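Local coordinates for protein NADH kinase POS5, mitochondrial (Saccharomyces cerevisiae, PDB 3AFO) that phosphorylates NADH and NAD(+) with ATP, preferring NADH twofold, and is a key source of the cellular reductant NADPH, at residues T228-A233 / P263-S268. Sequence-based numbering, arbitrary orientation.
With NAI (1,4-dihydronicotinamide adenine dinucleotide), chain F.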
loop_
_atom_site.group_PDB
_atom_site.type_symbol
_atom_site.label_atom_id
_atom_site.label_comp_id
_atom_site.label_asym_id
_atom_site.label_seq_id
_atom_site.Cartn_x
_atom_site.Cartn_y
_atom_site.Cartn_z
ATOM N N THR A 228 5.573 -3.748 -16.654
ATOM C CA THR A 228 5.354 -2.545 -17.457
ATOM C C THR A 228 5.084 -1.410 -16.470
ATOM O O THR A 228 4.075 -1.431 -15.755
ATOM C CB THR A 228 4.169 -2.748 -18.410
ATOM O OG1 THR A 228 4.493 -3.785 -19.344
ATOM C CG2 THR A 228 3.840 -1.472 -19.178
ATOM N N ALA A 229 5.997 -0.442 -16.398
ATOM C CA ALA A 229 6.024 0.487 -15.259
ATOM C C ALA A 229 6.818 1.734 -15.566
ATOM O O ALA A 229 7.426 1.827 -16.633
ATOM C CB ALA A 229 6.645 -0.226 -14.046
ATOM N N ASP A 230 6.836 2.681 -14.626
ATOM C CA ASP A 230 7.865 3.724 -14.635
ATOM C C ASP A 230 9.264 3.105 -14.594
ATOM O O ASP A 230 10.199 3.616 -15.229
ATOM C CB ASP A 230 7.692 4.696 -13.456
ATOM C CG ASP A 230 6.606 5.714 -13.694
ATOM O OD1 ASP A 230 6.018 5.732 -14.800
ATOM O OD2 ASP A 230 6.332 6.497 -12.770
ATOM N N GLY A 231 9.413 2.024 -13.817
ATOM C CA GLY A 231 10.700 1.349 -13.685
ATOM C C GLY A 231 10.749 0.379 -12.519
ATOM O O GLY A 231 9.717 -0.108 -12.061
ATOM N N VAL A 232 11.952 0.114 -12.028
ATOM C CA VAL A 232 12.145 -0.820 -10.922
ATOM C C VAL A 232 13.431 -0.430 -10.204
ATOM O O VAL A 232 14.367 0.084 -10.838
ATOM C CB VAL A 232 12.227 -2.283 -11.442
ATOM C CG1 VAL A 232 13.497 -2.502 -12.261
ATOM C CG2 VAL A 232 12.136 -3.308 -10.287
ATOM N N ALA A 233 13.480 -0.685 -8.902
ATOM C CA ALA A 233 14.649 -0.379 -8.086
ATOM C C ALA A 233 15.134 -1.651 -7.413
ATOM O O ALA A 233 14.324 -2.428 -6.903
ATOM C CB ALA A 233 14.303 0.677 -7.026
ATOM N N PRO A 263 8.999 -2.293 -7.241
ATOM C CA PRO A 263 8.532 -1.713 -8.502
ATOM C C PRO A 263 8.303 -0.212 -8.366
ATOM O O PRO A 263 7.994 0.281 -7.278
ATOM C CB PRO A 263 7.209 -2.435 -8.758
ATOM C CG PRO A 263 6.677 -2.745 -7.374
ATOM C CD PRO A 263 7.934 -3.047 -6.546
ATOM N N ILE A 264 8.511 0.513 -9.457
ATOM C CA ILE A 264 8.241 1.943 -9.474
ATOM C C ILE A 264 7.034 2.204 -10.370
ATOM O O ILE A 264 7.137 2.105 -11.593
ATOM C CB ILE A 264 9.472 2.788 -9.959
ATOM C CG1 ILE A 264 10.721 2.416 -9.153
ATOM C CG2 ILE A 264 9.163 4.295 -9.841
ATOM C CD1 ILE A 264 12.039 2.950 -9.732
ATOM N N CYS A 265 5.903 2.552 -9.748
ATOM C CA CYS A 265 4.631 2.797 -10.457
ATOM C C CYS A 265 4.318 1.728 -11.520
ATOM O O CYS A 265 4.257 2.012 -12.723
ATOM C CB CYS A 265 4.603 4.231 -11.026
ATOM S SG CYS A 265 4.806 5.485 -9.735
ATOM N N PRO A 266 4.127 0.467 -11.077
ATOM C CA PRO A 266 3.856 -0.598 -12.052
ATOM C C PRO A 266 2.394 -0.645 -12.506
ATOM O O PRO A 266 1.491 -0.351 -11.713
ATOM C CB PRO A 266 4.207 -1.875 -11.279
ATOM C CG PRO A 266 3.835 -1.529 -9.829
ATOM C CD PRO A 266 4.190 -0.040 -9.687
ATOM N N ARG A 267 2.177 -1.043 -13.761
ATOM C CA ARG A 267 0.835 -1.314 -14.289
ATOM C C ARG A 267 0.404 -2.681 -13.833
ATOM O O ARG A 267 0.369 -3.638 -14.611
ATOM C CB ARG A 267 0.808 -1.295 -15.816
ATOM C CG ARG A 267 1.018 0.055 -16.437
ATOM C CD ARG A 267 -0.001 1.074 -15.948
ATOM N NE ARG A 267 -1.379 0.762 -16.309
ATOM C CZ ARG A 267 -2.443 1.233 -15.653
ATOM N NH1 ARG A 267 -2.289 2.005 -14.584
ATOM N NH2 ARG A 267 -3.667 0.911 -16.050
ATOM N N SER A 268 0.106 -2.778 -12.549
ATOM C CA SER A 268 -0.274 -4.047 -11.966
ATOM C C SER A 268 -0.914 -3.718 -10.629
ATOM O O SER A 268 -0.589 -2.702 -10.020
ATOM C CB SER A 268 0.952 -4.942 -11.753
ATOM O OG SER A 268 0.591 -6.195 -11.192
HETATM P PA NAI F . 0.211 4.637 -23.162
HETATM O O1A NAI F . 0.062 3.613 -24.236
HETATM O O2A NAI F . 1.715 5.156 -22.944
HETATM O O5B NAI F . -0.026 4.106 -21.725
HETATM C C5B NAI F . -1.279 3.882 -21.308
HETATM C C4B NAI F . -1.320 2.571 -20.602
HETATM O O4B NAI F . -2.309 2.905 -19.626
HETATM C C3B NAI F . -1.967 1.628 -21.610
HETATM O O3B NAI F . -1.841 0.290 -21.117
HETATM C C2B NAI F . -3.413 2.114 -21.561
HETATM O O2B NAI F . -4.341 1.115 -21.987
HETATM C C1B NAI F . -3.574 2.351 -20.062
HETATM N N9A NAI F . -4.616 3.347 -19.737
HETATM C C8A NAI F . -4.754 4.570 -20.275
HETATM N N7A NAI F . -5.820 5.163 -19.739
HETATM C C5A NAI F . -6.353 4.316 -18.852
HETATM C C6A NAI F . -7.437 4.378 -17.991
HETATM N N6A NAI F . -8.222 5.470 -17.917
HETATM N N1A NAI F . -7.693 3.310 -17.215
HETATM C C2A NAI F . -6.938 2.220 -17.248
HETATM N N3A NAI F . -5.893 2.127 -18.052
HETATM C C4A NAI F . -5.580 3.161 -18.856
HETATM O O3 NAI F . -0.618 6.043 -23.450
HETATM P PN NAI F . -2.198 6.200 -23.659
HETATM O O1N NAI F . -2.803 4.890 -24.004
HETATM O O2N NAI F . -2.350 7.365 -24.555
HETATM O O5D NAI F . -2.715 6.616 -22.171
HETATM C C5D NAI F . -2.162 7.779 -21.514
HETATM C C4D NAI F . -2.049 7.508 -20.007
HETATM O O4D NAI F . -0.846 6.765 -19.769
HETATM C C3D NAI F . -1.815 8.763 -19.165
HETATM O O3D NAI F . -3.054 9.455 -18.968
HETATM C C2D NAI F . -1.316 8.144 -17.846
HETATM O O2D NAI F . -2.415 7.926 -16.935
HETATM C C1D NAI F . -0.744 6.776 -18.309
HETATM N N1N NAI F . 0.637 6.690 -17.780
HETATM C C2N NAI F . 0.894 5.710 -16.807
HETATM C C3N NAI F . 2.155 5.577 -16.243
HETATM C C7N NAI F . 2.360 4.475 -15.186
HETATM O O7N NAI F . 3.445 4.283 -14.628
HETATM N N7N NAI F . 1.262 3.786 -14.920
HETATM C C4N NAI F . 3.188 6.441 -16.635
HETATM C C5N NAI F . 2.941 7.434 -17.608
HETATM C C6N NAI F . 1.676 7.563 -18.179
HETATM O O HOH W 1 2.921 -4.656 -15.859
#
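The backbone N-H of Arg-267 points almost straight at the carbonyl oxygen of Thr-228, with N to O 2.8 Å and 166° at the hydrogen. One water reinforces this end, accepting from Thr-228 N and donating to Arg-267 O. At the other end Ile-264 N donates to Gly-231 O (2.9 Å) from above the carbonyl plane, while Gly-231 N returns a bond to a lone pair of Ile-264 O (3.2 Å). Between them Asp-230 N reaches Cys-265 O in a longer bond of 3.3 Å. Ala-229 presses its methyl against Pro-266, CB to CA only 3.4 Å, a tight fit. The Ile-264 side chain lies along the backbone of Gly-231 and Val-232, its CD1 3.6 Å from Val-232 N. The Asp-230 carboxylate lies alongside Cys-265, OD2 beside CB; OD1 forms a salt bridge with Arg-206, and OD2 is hydrogen-bonded to Tyr-243 OH of the second subunit. Bends at chi2 and chi3 (-57° and -64°) carry the Arg-267 chain past the nicotinamide amide, CD 3.2 Å from NAI N7N; NAI O4B lies over one guanidinium face, and NH2 hydrogen-bonds to Thr-241 O of the second subunit. The antiparallel pairing turns a corner at a classic beta bulge, Asp-230 and Gly-231 both facing Ile-264, which sets Asp-230 and Arg-267 beside the ligand in an NADH site between two subunits, built here from the C-terminal domain of the NAD kinase family.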